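KLLA0F20702p (Kluyveromyces lactis, PDB 5Y5A) probably helps recruit telomerase to telomeres as the yeast Est1 protein, through its binding to Cdc13. Local coordinates at residues 371-374 and 375-378; 392-395 and 396-399; 383-386 and 387-391; 435-438 and 439-442. All coordinates share one frame; numbering follows the deposited sequence.

Contact 1: 371-374 and 375-378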
ATOM      1  N   SER A 371       7.781   8.049   0.610  1.00 33.24           N
ATOM      2  CA  SER A 371       8.257   9.028  -0.357  1.00 35.56           C
ATOM      3  C   SER A 371       9.726   9.405  -0.206  1.00 35.81           C
ATOM      4  O   SER A 371      10.347   9.870  -1.169  1.00 37.83           O
ATOM      5  CB  SER A 371       7.404  10.289  -0.286  1.00 36.35           C
ATOM      6  OG  SER A 371       6.153  10.051  -0.912  1.00 42.52           O
ATOM      7  N   PHE A 372      10.288   9.227   0.988  1.00 34.58           N
ATOM      8  CA  PHE A 372      11.716   9.498   1.170  1.00 35.66           C
ATOM      9  C   PHE A 372      12.524   8.476   0.377  1.00 34.01           C
ATOM     10  O   PHE A 372      13.584   8.793  -0.167  1.00 39.35           O
ATOM     11  CB  PHE A 372      12.124   9.470   2.656  1.00 36.58           C
ATOM     12  CG  PHE A 372      13.620   9.632   2.879  1.00 38.64           C
ATOM     13  CD1 PHE A 372      14.217  10.884   2.797  1.00 35.72           C
ATOM     14  CD2 PHE A 372      14.416   8.537   3.179  1.00 35.79           C
ATOM     15  CE1 PHE A 372      15.578  11.041   2.994  1.00 38.11           C
ATOM     16  CE2 PHE A 372      15.792   8.683   3.377  1.00 43.22           C
ATOM     17  CZ  PHE A 372      16.372   9.935   3.284  1.00 44.32           C
ATOM     18  N   HIS A 373      12.022   7.247   0.307  1.00 37.12           N
ATOM     19  CA  HIS A 373      12.713   6.205  -0.445  1.00 40.72           C
ATOM     20  C   HIS A 373      12.365   6.298  -1.930  1.00 39.10           C
ATOM     21  O   HIS A 373      13.157   5.903  -2.767  1.00 43.80           O
ATOM     22  CB  HIS A 373      12.378   4.822   0.112  1.00 41.29           C
ATOM     23  CG  HIS A 373      12.708   4.670   1.565  1.00 44.76           C
ATOM     24  ND1 HIS A 373      13.939   4.236   2.006  1.00 42.71           N
ATOM     25  CD2 HIS A 373      11.977   4.930   2.676  1.00 39.83           C
ATOM     26  CE1 HIS A 373      13.949   4.219   3.326  1.00 40.91           C
ATOM     27  NE2 HIS A 373      12.771   4.633   3.759  1.00 40.88           N
ATOM     28  N   MET A 374      11.185   6.821  -2.255  1.00 35.27           N
ATOM     29  CA  MET A 374      10.892   7.175  -3.647  1.00 40.61           C
ATOM     30  C   MET A 374      11.947   8.182  -4.121  1.00 39.55           C
ATOM     31  O   MET A 374      12.534   8.029  -5.192  1.00 37.73           O
ATOM     32  CB  MET A 374       9.484   7.761  -3.796  1.00 30.42           C
ATOM     33  CG  MET A 374       8.353   6.804  -3.402  1.00 29.91           C
ATOM     34  SD  MET A 374       8.340   5.271  -4.367  1.00 40.77           S
ATOM     35  CE  MET A 374       7.677   5.861  -5.927  1.00 37.44           C
ATOM     36  N   TYR A 375      12.175   9.207  -3.300  1.00 35.38           N
ATOM     37  CA  TYR A 375      13.189  10.221  -3.568  1.00 41.15           C
ATOM     38  C   TYR A 375      14.552   9.596  -3.899  1.00 41.93           C
ATOM     39  O   TYR A 375      15.213  10.013  -4.851  1.00 47.17           O
ATOM     40  CB  TYR A 375      13.331  11.173  -2.360  1.00 36.65           C
ATOM     41  CG  TYR A 375      14.324  12.315  -2.556  1.00 33.55           C
ATOM     42  CD1 TYR A 375      15.692  12.085  -2.536  1.00 33.93           C
ATOM     43  CD2 TYR A 375      13.884  13.624  -2.751  1.00 41.91           C
ATOM     44  CE1 TYR A 375      16.598  13.106  -2.719  1.00 38.10           C
ATOM     45  CE2 TYR A 375      14.792  14.660  -2.933  1.00 43.04           C
ATOM     46  CZ  TYR A 375      16.148  14.388  -2.910  1.00 43.01           C
ATOM     47  OH  TYR A 375      17.064  15.393  -3.084  1.00 50.02           O
ATOM     48  N   GLN A 376      14.980   8.616  -3.110  1.00 40.11           N
ATOM     49  CA  GLN A 376      16.314   8.042  -3.303  1.00 41.44           C
ATOM     50  C   GLN A 376      16.375   7.197  -4.556  1.00 40.00           C
ATOM     51  O   GLN A 376      17.395   7.174  -5.234  1.00 44.21           O
ATOM     52  CB  GLN A 376      16.734   7.215  -2.084  1.00 38.95           C
ATOM     53  CG  GLN A 376      16.824   8.032  -0.793  1.00 39.08           C
ATOM     54  CD  GLN A 376      17.459   7.252   0.334  1.00 49.59           C
ATOM     55  OE1 GLN A 376      18.406   7.720   0.970  1.00 53.63           O
ATOM     56  NE2 GLN A 376      16.952   6.045   0.581  1.00 56.92           N
ATOM     57  N   MET A 377      15.290   6.499  -4.876  1.00 38.31           N
ATOM     58  CA  MET A 377      15.278   5.706  -6.101  1.00 43.29           C
ATOM     59  C   MET A 377      15.203   6.602  -7.329  1.00 41.18           C
ATOM     60  O   MET A 377      15.810   6.308  -8.346  1.00 44.22           O
ATOM     61  CB  MET A 377      14.120   4.717  -6.114  1.00 42.76           C
ATOM     62  CG  MET A 377      14.253   3.597  -5.103  1.00 45.36           C
ATOM     63  SD  MET A 377      12.780   2.568  -5.140  1.00 56.58           S
ATOM     64  CE  MET A 377      13.092   1.602  -6.610  1.00 74.44           C
ATOM     65  N   ILE A 378      14.468   7.703  -7.221  1.00 40.98           N
ATOM     66  CA  ILE A 378      14.235   8.564  -8.379  1.00 44.97           C
ATOM     67  C   ILE A 378      15.423   9.491  -8.643  1.00 39.20           C
ATOM     68  O   ILE A 378      15.831   9.670  -9.791  1.00 47.49           O
ATOM     69  CB  ILE A 378      12.931   9.389  -8.196  1.00 45.02           C
ATOM     70  CG1 ILE A 378      11.710   8.472  -8.366  1.00 35.88           C
ATOM     71  CG2 ILE A 378      12.874  10.544  -9.185  1.00 42.26           C
ATOM     72  CD1 ILE A 378      10.393   9.083  -7.908  1.00 33.93           C
TER
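Tyr375 N donates to Ser371 O at 2.9 Å, and Tyr375 CB comes within 3.2 Å of Phe372 O. With CG anti to the backbone N (chi1 -177°), the phenol ring leads off toward Ser390 of helix 385-410. Gln376 follows, its chain straight beyond CG, so that the amide lies against the end of the Phe372 ring, CD 3.8 Å from Phe372 CE2, the two planes 37° apart. On its other flank the amide runs alongside the His373 imidazole, turned 80° from it. Cut back to an alanine, the residue would probably lose its packing on the end of the Phe372 ring and beside the His373 imidazole. These are the last turns of the long helix 339-379, in the Est1 DNA/RNA binding domain, with the i to i+4 bonding of an alpha-helix. Phe372 CD2 sits over the centre of the His373 ring, whose NE2 is hydrogen-bonded to Trp432 NE1. Met377 packs its CG 3.5 Å from His373 O before its thioether bends away. Ile378 N meets Met374 O at 2.8 Å, while Ile378 CG1 crowds the same oxygen at 3.3 Å and Met374, bent at chi2 and chi3, turns toward helices 251-263 and 271-279.

Contact 2: 392-395 and 396-399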
ATOM      1  N   THR A 392      18.700  16.218   2.556  1.00 51.10           N
ATOM      2  CA  THR A 392      18.586  16.626   3.956  1.00 43.25           C
ATOM      3  C   THR A 392      17.356  17.518   4.182  1.00 43.14           C
ATOM      4  O   THR A 392      16.654  17.389   5.200  1.00 39.85           O
ATOM      5  CB  THR A 392      19.864  17.365   4.413  1.00 47.09           C
ATOM      6  OG1 THR A 392      20.981  16.485   4.280  1.00 54.62           O
ATOM      7  CG2 THR A 392      19.762  17.828   5.861  1.00 42.43           C
ATOM      8  N   LYS A 393      17.093  18.410   3.230  1.00 45.64           N
ATOM      9  CA  LYS A 393      15.924  19.290   3.306  1.00 50.30           C
ATOM     10  C   LYS A 393      14.616  18.489   3.345  1.00 48.13           C
ATOM     11  O   LYS A 393      13.671  18.876   4.031  1.00 50.30           O
ATOM     12  CB  LYS A 393      15.898  20.266   2.122  1.00 52.73           C
ATOM     13  CG  LYS A 393      16.933  21.376   2.180  1.00 55.11           C
ATOM     14  CD  LYS A 393      16.648  22.323   3.325  1.00 69.81           C
ATOM     15  CE  LYS A 393      17.631  23.481   3.347  1.00 75.07           C
ATOM     16  NZ  LYS A 393      17.322  24.410   4.469  1.00 77.54           N
ATOM     17  N   PHE A 394      14.565  17.379   2.611  1.00 45.23           N
ATOM     18  CA  PHE A 394      13.359  16.545   2.586  1.00 46.65           C
ATOM     19  C   PHE A 394      13.176  15.860   3.934  1.00 40.35           C
ATOM     20  O   PHE A 394      12.076  15.811   4.475  1.00 40.42           O
ATOM     21  CB  PHE A 394      13.425  15.496   1.462  1.00 41.60           C
ATOM     22  CG  PHE A 394      12.095  14.810   1.183  1.00 39.30           C
ATOM     23  CD1 PHE A 394      10.899  15.353   1.644  1.00 41.45           C
ATOM     24  CD2 PHE A 394      12.049  13.620   0.469  1.00 40.96           C
ATOM     25  CE1 PHE A 394       9.680  14.730   1.390  1.00 42.73           C
ATOM     26  CE2 PHE A 394      10.829  12.982   0.212  1.00 41.91           C
ATOM     27  CZ  PHE A 394       9.645  13.542   0.675  1.00 43.49           C
ATOM     28  N   LEU A 395      14.269  15.326   4.462  1.00 40.59           N
ATOM     29  CA  LEU A 395      14.261  14.627   5.738  1.00 43.02           C
ATOM     30  C   LEU A 395      13.836  15.586   6.854  1.00 44.26           C
ATOM     31  O   LEU A 395      13.082  15.214   7.756  1.00 46.05           O
ATOM     32  CB  LEU A 395      15.645  14.033   6.007  1.00 43.50           C
ATOM     33  CG  LEU A 395      15.802  12.763   6.846  1.00 46.73           C
ATOM     34  CD1 LEU A 395      14.794  11.701   6.457  1.00 44.18           C
ATOM     35  CD2 LEU A 395      17.216  12.238   6.672  1.00 43.94           C
ATOM     36  N   GLU A 396      14.300  16.830   6.766  1.00 44.36           N
ATOM     37  CA  GLU A 396      13.907  17.865   7.715  1.00 44.35           C
ATOM     38  C   GLU A 396      12.403  18.090   7.682  1.00 47.61           C
ATOM     39  O   GLU A 396      11.769  18.160   8.732  1.00 45.84           O
ATOM     40  CB  GLU A 396      14.630  19.183   7.424  1.00 50.00           C
ATOM     41  CG  GLU A 396      16.088  19.201   7.840  1.00 63.10           C
ATOM     42  CD  GLU A 396      16.797  20.472   7.420  1.00 75.25           C
ATOM     43  OE1 GLU A 396      16.140  21.340   6.805  1.00 82.26           O
ATOM     44  OE2 GLU A 396      18.009  20.600   7.702  1.00 76.34           O
ATOM     45  N   PHE A 397      11.841  18.209   6.476  1.00 43.70           N
ATOM     46  CA  PHE A 397      10.403  18.395   6.322  1.00 44.71           C
ATOM     47  C   PHE A 397       9.656  17.205   6.900  1.00 40.16           C
ATOM     48  O   PHE A 397       8.628  17.357   7.552  1.00 38.38           O
ATOM     49  CB  PHE A 397      10.006  18.581   4.846  1.00 40.40           C
ATOM     50  CG  PHE A 397       8.523  18.490   4.618  1.00 36.81           C
ATOM     51  CD1 PHE A 397       7.678  19.500   5.068  1.00 34.30           C
ATOM     52  CD2 PHE A 397       7.969  17.383   3.992  1.00 39.27           C
ATOM     53  CE1 PHE A 397       6.294  19.415   4.886  1.00 38.44           C
ATOM     54  CE2 PHE A 397       6.596  17.284   3.802  1.00 40.05           C
ATOM     55  CZ  PHE A 397       5.751  18.304   4.251  1.00 38.80           C
ATOM     56  N   ILE A 398      10.173  16.011   6.640  1.00 36.80           N
ATOM     57  CA  ILE A 398       9.530  14.805   7.139  1.00 38.04           C
ATOM     58  C   ILE A 398       9.478  14.825   8.666  1.00 37.33           C
ATOM     59  O   ILE A 398       8.438  14.544   9.268  1.00 35.61           O
ATOM     60  CB  ILE A 398      10.249  13.542   6.624  1.00 39.48           C
ATOM     61  CG1 ILE A 398      10.043  13.439   5.108  1.00 40.08           C
ATOM     62  CG2 ILE A 398       9.717  12.294   7.306  1.00 36.07           C
ATOM     63  CD1 ILE A 398      10.650  12.238   4.477  1.00 31.15           C
ATOM     64  N   PHE A 399      10.585  15.198   9.303  1.00 40.11           N
ATOM     65  CA  PHE A 399      10.596  15.202  10.763  1.00 40.70           C
ATOM     66  C   PHE A 399       9.809  16.381  11.328  1.00 40.62           C
ATOM     67  O   PHE A 399       9.300  16.316  12.441  1.00 39.19           O
ATOM     68  CB  PHE A 399      12.034  15.171  11.281  1.00 39.63           C
ATOM     69  CG  PHE A 399      12.581  13.777  11.373  1.00 38.38           C
ATOM     70  CD1 PHE A 399      13.087  13.143  10.250  1.00 33.69           C
ATOM     71  CD2 PHE A 399      12.506  13.070  12.559  1.00 36.94           C
ATOM     72  CE1 PHE A 399      13.568  11.842  10.322  1.00 40.36           C
ATOM     73  CE2 PHE A 399      12.979  11.761  12.636  1.00 37.80           C
ATOM     74  CZ  PHE A 399      13.514  11.152  11.518  1.00 41.17           C
TER
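Thr392 O receives Glu396 N at 2.9 Å, with an N-H...O angle of 157°, and Glu396 CG passes 3.3 Å from the same oxygen. From there the glutamate chain runs extended back along the helix and places its carboxylate between two side chains of the preceding turn. Its OE2 faces the Thr392 methyl CG2, whereas OE1 lies 3.7 Å from Lys393 CD and 4.0 Å from Lys393 NZ, too far for a salt bridge, though the opposite charges probably still attract weakly. A leucine in its place would probably leave the Lys393 ammonium without this nearby negative charge. The hydroxyl of Thr392 is turned to Ile388 O instead. The inner side of the helix is apolar. Ile398 CD1 sits 4.0 Å from the Phe394 ring centroid, only 9° off the ring normal, a CH-pi contact; CG1, anti to its carbonyl carbon (chi1 -67°), brings that methyl back over the ring. Phe397 meets Phe394 rim to rim, CD2 to CE1 at 4.1 Å, and both rings go on to meet His324. One residue on, on the adjoining flank, Leu395 and Phe399 point the same way, with Leu395 CD1 4.1 Å from Phe399 CE1, while Leu395 O lies in the plane of the Phe399 ring at its edge. Two aromatic-rich flanks and a charged outer strip make this an amphipathic helix, packed antiparallel to helix 339-379 in a helical hairpin, consistent with a family of the TPR clan.

Contact 3: 383-386 and 387-391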
ATOM      1  N   SER A 383      25.587  12.574  -3.900  1.00 60.74           N
ATOM      2  CA  SER A 383      27.020  12.671  -4.159  1.00 71.61           C
ATOM      3  C   SER A 383      27.527  14.101  -3.978  1.00 76.04           C
ATOM      4  O   SER A 383      28.406  14.357  -3.158  1.00 77.26           O
ATOM      5  CB  SER A 383      27.327  12.184  -5.570  1.00 72.02           C
ATOM      6  OG  SER A 383      26.595  12.936  -6.518  1.00 67.65           O
ATOM      7  N   ASN A 384      26.969  15.021  -4.761  1.00 78.83           N
ATOM      8  CA  ASN A 384      27.229  16.454  -4.624  1.00 76.44           C
ATOM      9  C   ASN A 384      26.944  16.979  -3.220  1.00 69.47           C
ATOM     10  O   ASN A 384      26.171  16.382  -2.470  1.00 61.37           O
ATOM     11  CB  ASN A 384      26.357  17.252  -5.598  1.00 80.23           C
ATOM     12  CG  ASN A 384      26.610  16.896  -7.040  1.00 95.47           C
ATOM     13  OD1 ASN A 384      27.148  15.834  -7.350  1.00104.17           O
ATOM     14  ND2 ASN A 384      26.216  17.789  -7.939  1.00100.44           N
ATOM     15  N   ILE A 385      27.551  18.110  -2.875  1.00 64.33           N
ATOM     16  CA  ILE A 385      27.152  18.828  -1.670  1.00 64.07           C
ATOM     17  C   ILE A 385      25.689  19.246  -1.801  1.00 58.17           C
ATOM     18  O   ILE A 385      24.931  19.203  -0.838  1.00 54.84           O
ATOM     19  CB  ILE A 385      28.031  20.065  -1.406  1.00 67.05           C
ATOM     20  CG1 ILE A 385      29.430  19.642  -0.958  1.00 75.39           C
ATOM     21  CG2 ILE A 385      27.407  20.947  -0.332  1.00 65.68           C
ATOM     22  CD1 ILE A 385      29.438  18.870   0.349  1.00 78.70           C
ATOM     23  N   ARG A 386      25.298  19.616  -3.016  1.00 59.18           N
ATOM     24  CA  ARG A 386      23.949  20.088  -3.288  1.00 61.27           C
ATOM     25  C   ARG A 386      22.909  18.971  -3.172  1.00 57.01           C
ATOM     26  O   ARG A 386      21.807  19.191  -2.677  1.00 57.24           O
ATOM     27  CB  ARG A 386      23.884  20.719  -4.679  1.00 68.88           C
ATOM     28  CG  ARG A 386      22.533  21.308  -5.015  1.00 83.22           C
ATOM     29  CD  ARG A 386      22.572  22.092  -6.308  1.00100.00           C
ATOM     30  NE  ARG A 386      21.323  22.816  -6.523  1.00114.95           N
ATOM     31  CZ  ARG A 386      21.083  23.609  -7.563  1.00125.63           C
ATOM     32  NH1 ARG A 386      22.010  23.786  -8.495  1.00129.51           N
ATOM     33  NH2 ARG A 386      19.914  24.227  -7.671  1.00128.88           N
ATOM     34  N   SER A 387      23.264  17.773  -3.623  1.00 48.25           N
ATOM     35  CA  SER A 387      22.338  16.650  -3.575  1.00 40.10           C
ATOM     36  C   SER A 387      22.182  16.141  -2.147  1.00 45.11           C
ATOM     37  O   SER A 387      21.119  15.659  -1.773  1.00 51.77           O
ATOM     38  CB  SER A 387      22.802  15.523  -4.505  1.00 39.69           C
ATOM     39  OG  SER A 387      24.160  15.199  -4.265  1.00 56.03           O
ATOM     40  N   ILE A 388      23.238  16.261  -1.346  1.00 51.42           N
ATOM     41  CA  ILE A 388      23.150  15.951   0.079  1.00 50.66           C
ATOM     42  C   ILE A 388      22.197  16.928   0.786  1.00 49.74           C
ATOM     43  O   ILE A 388      21.364  16.522   1.601  1.00 43.06           O
ATOM     44  CB  ILE A 388      24.542  15.995   0.754  1.00 56.23           C
ATOM     45  CG1 ILE A 388      25.440  14.881   0.200  1.00 60.46           C
ATOM     46  CG2 ILE A 388      24.419  15.867   2.262  1.00 49.90           C
ATOM     47  CD1 ILE A 388      26.905  15.011   0.614  1.00 58.80           C
ATOM     48  N   GLN A 389      22.310  18.212   0.457  1.00 47.36           N
ATOM     49  CA  GLN A 389      21.489  19.228   1.103  1.00 54.33           C
ATOM     50  C   GLN A 389      20.016  19.119   0.698  1.00 53.25           C
ATOM     51  O   GLN A 389      19.131  19.315   1.530  1.00 49.89           O
ATOM     52  CB  GLN A 389      22.037  20.622   0.793  1.00 60.04           C
ATOM     53  CG  GLN A 389      23.414  20.862   1.408  1.00 73.28           C
ATOM     54  CD  GLN A 389      24.090  22.125   0.905  1.00 82.37           C
ATOM     55  OE1 GLN A 389      23.705  22.683  -0.125  1.00 88.91           O
ATOM     56  NE2 GLN A 389      25.105  22.582   1.631  1.00 79.48           N
ATOM     57  N   SER A 390      19.759  18.794  -0.568  1.00 49.92           N
ATOM     58  CA  SER A 390      18.398  18.572  -1.055  1.00 50.54           C
ATOM     59  C   SER A 390      17.746  17.397  -0.341  1.00 52.05           C
ATOM     60  O   SER A 390      16.596  17.478   0.079  1.00 54.51           O
ATOM     61  CB  SER A 390      18.386  18.320  -2.566  1.00 49.84           C
ATOM     62  OG  SER A 390      18.753  19.485  -3.276  1.00 54.95           O
ATOM     63  N   GLU A 391      18.489  16.304  -0.220  1.00 50.34           N
ATOM     64  CA  GLU A 391      18.015  15.123   0.490  1.00 52.05           C
ATOM     65  C   GLU A 391      17.793  15.442   1.972  1.00 49.57           C
ATOM     66  O   GLU A 391      16.810  15.010   2.572  1.00 50.14           O
ATOM     67  CB  GLU A 391      19.011  13.967   0.312  1.00 50.94           C
ATOM     68  CG  GLU A 391      18.619  12.664   0.997  1.00 51.80           C
ATOM     69  CD  GLU A 391      19.416  11.465   0.487  1.00 62.93           C
ATOM     70  OE1 GLU A 391      19.614  10.506   1.262  1.00 61.53           O
ATOM     71  OE2 GLU A 391      19.832  11.474  -0.692  1.00 71.98           O
TER
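Ser387 turns its hydroxyl back onto Ser383 and Asn384 at the start of helix 385-410, where the chain resumes a helical course after the short turn that follows helix 339-379. Asn384 holds the N-cap position, but its side chain makes no capping bond; the Ser387 hydroxyl does the tying instead. With chi1 at 51°, Ser387 OG occupies the crowded position between its own backbone N and carbonyl carbon. It accepts Ser383 N at 3.0 Å and donates to Asn384 O at 2.9 Å, so one hydroxyl links two residues of the turn. Asn384 O also takes Ile388 N, and both donors come to it from the same face of its carbonyl plane. The Asn384 amide is swung away from the helix, its OD1 held by Ser383 OG at 3.1 Å. On another side, the Gln389 amide lies across the Ile385 branch, NE2 3.4 Å from CG2, a contact of methyl with amide rather than a polar bond. Arg386 stretches out fully extended from CG to NE and takes its charge away from the helix. Most of these residues are exposed, so the contact is a surface one; Ser390 and Glu391 touch helix 339-379, both through Tyr375. Ser390 OG, beside its own backbone N (chi1 -68°), reaches Arg386 O at 3.1 Å, and Ser390 N binds the same oxygen from the opposite face.

Contact 4: 435-438 and 439-442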
ATOM      1  N   SER A 435      15.337   1.353  11.216  1.00 40.77           N
ATOM      2  CA  SER A 435      15.602   0.529  10.038  1.00 47.75           C
ATOM      3  C   SER A 435      16.672   1.094   9.116  1.00 43.26           C
ATOM      4  O   SER A 435      17.138   0.404   8.222  1.00 47.37           O
ATOM      5  CB  SER A 435      14.317   0.334   9.218  1.00 46.51           C
ATOM      6  OG  SER A 435      13.358  -0.437   9.919  1.00 47.23           O
ATOM      7  N   HIS A 436      17.026   2.360   9.299  1.00 41.58           N
ATOM      8  CA  HIS A 436      17.958   3.013   8.387  1.00 43.98           C
ATOM      9  C   HIS A 436      18.949   3.885   9.165  1.00 42.43           C
ATOM     10  O   HIS A 436      18.564   4.826   9.854  1.00 41.28           O
ATOM     11  CB  HIS A 436      17.192   3.838   7.347  1.00 42.31           C
ATOM     12  CG  HIS A 436      16.101   3.072   6.668  1.00 40.71           C
ATOM     13  ND1 HIS A 436      16.347   2.141   5.679  1.00 41.89           N
ATOM     14  CD2 HIS A 436      14.757   3.075   6.847  1.00 35.07           C
ATOM     15  CE1 HIS A 436      15.209   1.612   5.277  1.00 39.79           C
ATOM     16  NE2 HIS A 436      14.227   2.151   5.980  1.00 39.70           N
ATOM     17  N   LYS A 437      20.226   3.555   9.049  1.00 42.95           N
ATOM     18  CA  LYS A 437      21.271   4.253   9.787  1.00 52.12           C
ATOM     19  C   LYS A 437      21.252   5.766   9.573  1.00 53.34           C
ATOM     20  O   LYS A 437      21.349   6.529  10.531  1.00 48.86           O
ATOM     21  CB  LYS A 437      22.634   3.687   9.408  1.00 52.58           C
ATOM     22  CG  LYS A 437      22.829   2.266   9.900  1.00 62.29           C
ATOM     23  CD  LYS A 437      22.366   2.137  11.344  1.00 70.93           C
ATOM     24  CE  LYS A 437      22.655   0.754  11.904  1.00 77.07           C
ATOM     25  NZ  LYS A 437      22.161   0.620  13.299  1.00 75.39           N
ATOM     26  N   ASN A 438      21.119   6.195   8.321  1.00 45.74           N
ATOM     27  CA  ASN A 438      21.080   7.619   8.018  1.00 46.15           C
ATOM     28  C   ASN A 438      19.885   8.314   8.679  1.00 44.88           C
ATOM     29  O   ASN A 438      19.988   9.454   9.126  1.00 43.75           O
ATOM     30  CB  ASN A 438      21.050   7.838   6.501  1.00 52.83           C
ATOM     31  CG  ASN A 438      19.911   7.076   5.813  1.00 66.92           C
ATOM     32  OD1 ASN A 438      19.629   5.921   6.141  1.00 75.06           O
ATOM     33  ND2 ASN A 438      19.261   7.724   4.848  1.00 67.63           N
ATOM     34  N   VAL A 439      18.748   7.627   8.736  1.00 44.62           N
ATOM     35  CA  VAL A 439      17.549   8.216   9.316  1.00 48.14           C
ATOM     36  C   VAL A 439      17.686   8.256  10.834  1.00 45.52           C
ATOM     37  O   VAL A 439      17.339   9.248  11.472  1.00 44.90           O
ATOM     38  CB  VAL A 439      16.281   7.444   8.902  1.00 46.26           C
ATOM     39  CG1 VAL A 439      15.050   8.026   9.585  1.00 38.93           C
ATOM     40  CG2 VAL A 439      16.126   7.481   7.394  1.00 43.77           C
ATOM     41  N   LEU A 440      18.222   7.178  11.398  1.00 47.71           N
ATOM     42  CA  LEU A 440      18.530   7.114  12.822  1.00 45.47           C
ATOM     43  C   LEU A 440      19.459   8.246  13.250  1.00 45.33           C
ATOM     44  O   LEU A 440      19.249   8.865  14.291  1.00 43.03           O
ATOM     45  CB  LEU A 440      19.166   5.764  13.171  1.00 50.20           C
ATOM     46  CG  LEU A 440      19.686   5.628  14.603  1.00 44.94           C
ATOM     47  CD1 LEU A 440      18.555   5.802  15.610  1.00 41.81           C
ATOM     48  CD2 LEU A 440      20.389   4.298  14.805  1.00 49.41           C
ATOM     49  N   LYS A 441      20.488   8.518  12.449  1.00 45.43           N
ATOM     50  CA  LYS A 441      21.437   9.570  12.802  1.00 54.25           C
ATOM     51  C   LYS A 441      20.784  10.950  12.771  1.00 49.44           C
ATOM     52  O   LYS A 441      21.020  11.760  13.657  1.00 49.40           O
ATOM     53  CB  LYS A 441      22.653   9.533  11.877  1.00 56.36           C
ATOM     54  CG  LYS A 441      23.532   8.314  12.120  1.00 64.31           C
ATOM     55  CD  LYS A 441      24.565   8.112  11.025  1.00 73.52           C
ATOM     56  CE  LYS A 441      25.427   6.877  11.300  1.00 82.04           C
ATOM     57  NZ  LYS A 441      26.373   6.577  10.184  1.00 86.15           N
ATOM     58  N   PHE A 442      19.968  11.212  11.753  1.00 44.55           N
ATOM     59  CA  PHE A 442      19.247  12.477  11.659  1.00 47.52           C
ATOM     60  C   PHE A 442      18.310  12.658  12.862  1.00 45.55           C
ATOM     61  O   PHE A 442      18.245  13.735  13.459  1.00 44.02           O
ATOM     62  CB  PHE A 442      18.440  12.549  10.350  1.00 44.31           C
ATOM     63  CG  PHE A 442      17.779  13.885  10.111  1.00 42.53           C
ATOM     64  CD1 PHE A 442      16.548  14.182  10.676  1.00 39.91           C
ATOM     65  CD2 PHE A 442      18.396  14.849   9.322  1.00 42.21           C
ATOM     66  CE1 PHE A 442      15.938  15.411  10.460  1.00 46.96           C
ATOM     67  CE2 PHE A 442      17.790  16.074   9.098  1.00 42.66           C
ATOM     68  CZ  PHE A 442      16.554  16.355   9.671  1.00 42.96           C
TER
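His436 O takes two backbone donors at the head of helix 437-444. Leu440 N approaches it almost straight, at 2.8 Å with an N-H...O angle of 172°, while Val439 N is a weak second donor at 3.0 Å and only 120°. The packed side of the contact lies here: Val439 CG2 rests 3.8 Å from His436 CB, obliquely to the imidazole ring. His436 NE2 is hydrogen-bonded to Pro493 O, which fixes the far end of the ring, and Ser435 CB covers one of its faces toward the rim. The exposed margin is looser. There a chi1 of 54° sets the Asn438 amide between the residue's backbone N and carbonyl carbon, with CG 4.1 Å from Val439 CG2. Lys441, also exposed, lays its CG 3.2 Å from Lys437 O and then runs extended to its ammonium, with little else of segment 435-438 to lean on. Lys437 and Leu440 belong to neither side but face the bound peptide: Lys437 bends at chi2, its NZ 4.4 Å from Leu440 CD2, and hydrogen-bonds the peptide backbone, against which Leu440 also packs. Behind this peptide-facing side, Val439 meets Trp432 and Ile433 of helix 421-433 and Phe399 of helix 385-410, while Asn438 touches Phe372 and Gln376 near the end of helix 339-379.

In the fold
Contacts 1 and 2 lie on the two arms of a helical hairpin, their centres about 12 Å apart, and meet where Phe372 CE1 touches Leu395 CD1 at 3.6 Å. Contact 3 opens the second arm and reaches contact 1 through Tyr375 OH, 3.3 Å from Ser390 CB. Contact 4 closes on both arms: Phe442 CD1 lies 3.6 Å from Phe399 CD1 of contact 2, and His436 NE2 lies 3.4 Å from His373 CE1 of contact 1. Contacts 3 and 4 do not touch, their nearest atoms about 5 Å apart. Contact 4 meets the bound peptide, presumably from Cdc13, through Lys437, Leu440 and Lys441, with contacts 1 and 2 packed behind it.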